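Reticulocyte binding protein (Streptococcus agalactiae COH1, PDB 3FAW) probably hydrolyses alpha-1,6-glucosidic branch linkages in pullulan and related alpha-glucans as a pullulanase of the bacterial cell surface. Local coordinates at residues D84-T89 with I95-F100. Residues are numbered along the deposited sequence; the frame is centred on the assembly and turned at random.
Sequences DITLDT and IIKGDF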
# COMPACT_ATOMS: atom_id res chain seq x y z
N ASP A 84 24.27 12.82 -41.31
CA ASP A 84 25.08 11.60 -41.23
C ASP A 84 24.23 10.45 -40.68
O ASP A 84 23.13 10.67 -40.16
CB ASP A 84 26.30 11.84 -40.32
CG ASP A 84 27.42 10.84 -40.55
OD1 ASP A 84 27.31 9.97 -41.44
OD2 ASP A 84 28.42 10.92 -39.81
N ILE A 85 24.73 9.22 -40.82
CA ILE A 85 24.12 8.05 -40.18
C ILE A 85 25.16 7.18 -39.48
O ILE A 85 26.34 7.19 -39.84
CB ILE A 85 23.31 7.19 -41.19
CG1 ILE A 85 24.23 6.53 -42.23
CG2 ILE A 85 22.25 8.03 -41.88
CD1 ILE A 85 23.49 5.60 -43.17
N THR A 86 24.71 6.43 -38.48
CA THR A 86 25.56 5.49 -37.74
C THR A 86 24.83 4.15 -37.67
O THR A 86 23.65 4.11 -37.33
CB THR A 86 25.87 6.00 -36.31
OG1 THR A 86 26.65 7.20 -36.38
CG2 THR A 86 26.64 4.95 -35.51
N LEU A 87 25.53 3.07 -38.01
CA LEU A 87 24.97 1.72 -38.00
C LEU A 87 25.28 1.00 -36.69
O LEU A 87 26.45 0.87 -36.31
CB LEU A 87 25.50 0.89 -39.17
CG LEU A 87 24.88 1.11 -40.55
CD1 LEU A 87 25.07 2.55 -41.03
CD2 LEU A 87 25.46 0.13 -41.57
N ASP A 88 24.24 0.56 -35.99
CA ASP A 88 24.39 -0.37 -34.87
C ASP A 88 23.92 -1.75 -35.33
O ASP A 88 22.72 -2.05 -35.29
CB ASP A 88 23.59 0.12 -33.65
CG ASP A 88 23.90 -0.67 -32.39
OD1 ASP A 88 24.40 -1.81 -32.48
OD2 ASP A 88 23.65 -0.13 -31.29
N THR A 89 24.86 -2.58 -35.78
CA THR A 89 24.54 -3.90 -36.34
C THR A 89 24.07 -4.90 -35.28
O THR A 89 23.33 -5.83 -35.60
CB THR A 89 25.74 -4.50 -37.12
OG1 THR A 89 26.86 -4.67 -36.25
CG2 THR A 89 26.13 -3.61 -38.29
N ILE A 95 21.03 5.02 -36.54
CA ILE A 95 20.89 6.35 -35.95
C ILE A 95 21.07 7.40 -37.05
O ILE A 95 22.11 7.46 -37.70
CB ILE A 95 21.88 6.59 -34.79
CG1 ILE A 95 21.76 5.48 -33.74
CG2 ILE A 95 21.63 7.94 -34.14
CD1 ILE A 95 22.65 4.27 -34.02
N ILE A 96 20.03 8.21 -37.26
CA ILE A 96 19.97 9.18 -38.36
C ILE A 96 20.10 10.59 -37.80
O ILE A 96 19.33 10.98 -36.92
CB ILE A 96 18.63 9.07 -39.13
CG1 ILE A 96 18.34 7.61 -39.53
CG2 ILE A 96 18.64 9.96 -40.36
CD1 ILE A 96 16.90 7.36 -39.94
N LYS A 97 21.07 11.35 -38.32
CA LYS A 97 21.35 12.72 -37.86
C LYS A 97 20.91 13.77 -38.88
O LYS A 97 21.02 13.56 -40.10
CB LYS A 97 22.85 12.90 -37.58
CG LYS A 97 23.41 11.99 -36.50
CD LYS A 97 24.90 12.23 -36.31
CE LYS A 97 25.55 11.11 -35.52
NZ LYS A 97 25.13 11.11 -34.09
N GLY A 98 20.45 14.91 -38.37
CA GLY A 98 19.98 16.02 -39.19
C GLY A 98 19.26 17.04 -38.33
O GLY A 98 19.25 16.92 -37.11
N ASP A 99 18.64 18.04 -38.95
CA ASP A 99 17.88 19.06 -38.23
C ASP A 99 16.40 18.68 -38.25
O ASP A 99 15.71 18.91 -39.24
CB ASP A 99 18.11 20.45 -38.84
CG ASP A 99 17.51 21.58 -38.00
OD1 ASP A 99 16.59 21.33 -37.19
OD2 ASP A 99 17.98 22.72 -38.15
N PHE A 100 15.93 18.08 -37.16
CA PHE A 100 14.56 17.56 -37.09
C PHE A 100 13.69 18.38 -36.14
O PHE A 100 13.42 17.97 -35.01
CB PHE A 100 14.58 16.09 -36.68
CG PHE A 100 15.42 15.22 -37.58
CD1 PHE A 100 15.15 15.14 -38.94
CD2 PHE A 100 16.47 14.47 -37.06
CE1 PHE A 100 15.92 14.32 -39.77
CE2 PHE A 100 17.24 13.66 -37.88
CZ PHE A 100 16.96 13.59 -39.24
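Thr86 and Ile95 face each other as an antiparallel hydrogen-bonded pair, and each backbone serves the other: Thr86 N reaches Ile95 O at 2.9 Å, and Ile95 N returns the bond to Thr86 O at 2.9 Å. Beyond the non-hydrogen-bonded pair Ile85-Ile96, Lys97 N gives a bond of 2.8 Å to Asp84 O. This is the ladder of a beta hairpin, strands 79-88 and 93-98, within the small N-terminal beta domain, well away from the TIM barrel expected to carry catalysis; strand 50-55 continues the sheet beyond 93-98.

How a long side chain can line a neighbouring strand is seen in Lys97. Its CB sits 3.4 Å from Asp84 O, and CG remains near the same oxygen at 3.9 Å. CD then passes Asp84 CB at 4.3 Å, and CE comes to 4.2 Å from Thr86 OG1, the two side chains lying at a slant to one another. A bend at the last torsion (chi4 -69°) turns NZ off the line of the chain, and it stays 6.6 Å from Asp84 OD2, too far for a salt bridge. In the Asp84 carboxylate, OD1 instead forms a salt bridge with Lys63 and also accepts Ile85 N, which comes in from above the plane of the carboxylate. On the other face, Ile85 CG2 packs loosely against Ile96 CG2, while helix 64-69 covers Ile85 with Ile66 and Leu67.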